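Local coordinates for protein thymidylate synthase thyX (Helicobacter pylori, PDB 3N3Y) that probably catalyses the FAD-dependent reductive methylation of dUMP to dTMP, taking the methyl group from methylenetetrahydrofolate and the reducing power from NADPH, at residues Y95-L100 with V142-H147. Residues are numbered along the deposited sequence; the frame is centred on the assembly and turned at random.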
# COMPACT_ATOMS: atom_id res chain seq x y z
N TYR A 95 3.40 -1.30 -27.47
CA TYR A 95 4.72 -1.33 -28.08
C TYR A 95 5.16 -2.66 -28.68
O TYR A 95 6.26 -2.77 -29.18
CB TYR A 95 5.78 -0.78 -27.11
CG TYR A 95 5.64 0.73 -26.97
CD1 TYR A 95 6.02 1.58 -28.02
CD2 TYR A 95 5.07 1.30 -25.83
CE1 TYR A 95 5.88 2.95 -27.93
CE2 TYR A 95 4.92 2.69 -25.73
CZ TYR A 95 5.32 3.50 -26.78
OH TYR A 95 5.18 4.87 -26.69
N THR A 96 4.29 -3.67 -28.65
CA THR A 96 4.67 -4.98 -29.15
C THR A 96 3.70 -5.57 -30.19
O THR A 96 3.93 -6.67 -30.69
CB THR A 96 4.76 -6.00 -28.01
OG1 THR A 96 3.47 -6.11 -27.40
CG2 THR A 96 5.79 -5.57 -26.96
N LEU A 97 2.61 -4.86 -30.48
CA LEU A 97 1.57 -5.39 -31.37
C LEU A 97 2.07 -5.69 -32.78
O LEU A 97 1.52 -6.54 -33.47
CB LEU A 97 0.34 -4.47 -31.41
CG LEU A 97 -0.79 -4.87 -30.45
CD1 LEU A 97 -2.06 -4.03 -30.67
CD2 LEU A 97 -1.10 -6.37 -30.58
N ARG A 98 3.11 -4.98 -33.20
CA ARG A 98 3.71 -5.18 -34.52
C ARG A 98 4.21 -6.62 -34.74
O ARG A 98 4.51 -7.03 -35.88
CB ARG A 98 4.83 -4.17 -34.73
CG ARG A 98 4.46 -2.98 -35.60
CD ARG A 98 5.23 -3.11 -36.90
NE ARG A 98 6.50 -3.82 -36.67
CZ ARG A 98 7.16 -4.52 -37.58
NH1 ARG A 98 6.69 -4.63 -38.82
NH2 ARG A 98 8.31 -5.12 -37.25
N GLU A 99 4.30 -7.39 -33.66
CA GLU A 99 4.59 -8.82 -33.77
C GLU A 99 3.64 -9.54 -34.74
O GLU A 99 3.98 -10.61 -35.28
CB GLU A 99 4.51 -9.48 -32.38
CG GLU A 99 3.10 -9.57 -31.80
CD GLU A 99 3.10 -9.94 -30.32
OE1 GLU A 99 4.19 -10.27 -29.79
OE2 GLU A 99 2.01 -9.91 -29.68
N LEU A 100 2.45 -8.97 -34.95
CA LEU A 100 1.43 -9.57 -35.83
C LEU A 100 1.62 -9.21 -37.31
O LEU A 100 1.11 -9.88 -38.20
CB LEU A 100 0.01 -9.13 -35.41
CG LEU A 100 -0.63 -9.72 -34.16
CD1 LEU A 100 -2.07 -9.23 -34.01
CD2 LEU A 100 -0.59 -11.25 -34.20
N VAL A 142 -5.08 -7.82 -39.76
CA VAL A 142 -5.34 -6.97 -40.91
C VAL A 142 -5.12 -5.46 -40.62
O VAL A 142 -4.49 -4.77 -41.41
CB VAL A 142 -6.74 -7.25 -41.50
CG1 VAL A 142 -7.13 -6.18 -42.52
CG2 VAL A 142 -6.77 -8.65 -42.13
N LEU A 143 -5.63 -4.97 -39.49
CA LEU A 143 -5.46 -3.55 -39.16
C LEU A 143 -4.00 -3.16 -39.14
O LEU A 143 -3.61 -2.12 -39.66
CB LEU A 143 -6.07 -3.23 -37.79
CG LEU A 143 -7.59 -3.34 -37.68
CD1 LEU A 143 -8.02 -3.22 -36.21
CD2 LEU A 143 -8.29 -2.31 -38.56
N LEU A 144 -3.20 -4.02 -38.52
CA LEU A 144 -1.77 -3.78 -38.36
C LEU A 144 -0.95 -3.99 -39.63
O LEU A 144 0.08 -3.33 -39.82
CB LEU A 144 -1.22 -4.72 -37.28
CG LEU A 144 -1.75 -4.53 -35.87
CD1 LEU A 144 -1.40 -5.73 -35.02
CD2 LEU A 144 -1.19 -3.25 -35.28
N SER A 145 -1.39 -4.91 -40.47
CA SER A 145 -0.54 -5.49 -41.50
C SER A 145 -0.81 -4.93 -42.89
O SER A 145 0.10 -4.76 -43.70
CB SER A 145 -0.70 -7.01 -41.52
OG SER A 145 0.26 -7.61 -42.36
N GLU A 146 -2.07 -4.65 -43.17
CA GLU A 146 -2.45 -4.16 -44.47
C GLU A 146 -2.69 -2.66 -44.44
O GLU A 146 -2.30 -1.94 -45.36
CB GLU A 146 -3.66 -4.94 -44.98
CG GLU A 146 -3.51 -6.46 -44.75
CD GLU A 146 -4.39 -7.31 -45.67
OE1 GLU A 146 -5.19 -6.73 -46.44
OE2 GLU A 146 -4.27 -8.57 -45.63
N HIS A 147 -3.30 -2.16 -43.37
CA HIS A 147 -3.55 -0.72 -43.26
C HIS A 147 -2.48 0.01 -42.45
O HIS A 147 -2.50 1.24 -42.35
CB HIS A 147 -4.93 -0.49 -42.66
CG HIS A 147 -6.01 -1.30 -43.30
ND1 HIS A 147 -6.53 -1.00 -44.54
CD2 HIS A 147 -6.67 -2.41 -42.88
CE1 HIS A 147 -7.46 -1.88 -44.86
NE2 HIS A 147 -7.56 -2.75 -43.86
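Leu100 and Leu144 meet across this small buried contact between the 3-10 turn 97-100 and the last turn of helix 127-145. The side chain of Leu100 runs past a single methyl group, Leu144 CD1. Its CB lies 3.7 Å from Leu144 CD1, and its CG is slightly farther from that methyl, at 4.2 Å. Leu100 CD1 comes back to 3.7 Å from Leu144 CD1, whereas the other branch, Leu100 CD2, lies on the far side at 5.6 Å from Leu144 CD1. With chi1 at -74°, Leu100 CG stands opposite its own carbonyl carbon, and CB and CD1 both come to face the same methyl. The two leucines thus pass each other at a slant.

Leu144 CD1 also reaches the backbone, 3.4 Å from Leu97 O, and lies 4.2 Å from Leu97 CB. Leu97 O also accepts the bond from Leu100 N, 3.0 Å, that closes the 3-10 turn, so the methyl rests beside a polar atom that already has one donor. Asn151 and Ala154 of helix 151-154 also touch Leu144, while Leu137 and Leu140, earlier on helix 127-145, line Leu100.

The joint is apolar helix-end packing next to a nucleotide site: Leu97 touches Lys155 and lies near Ser93, both dUMP-binding residues, with bound dUMP about 7 Å from the Leu97 side chain. The turn follows closely after the RHRX7S signature of ThyX enzymes, which ends at Ser92, and the leucines pack it against helices 127-145 and 151-154 beside the dUMP pocket.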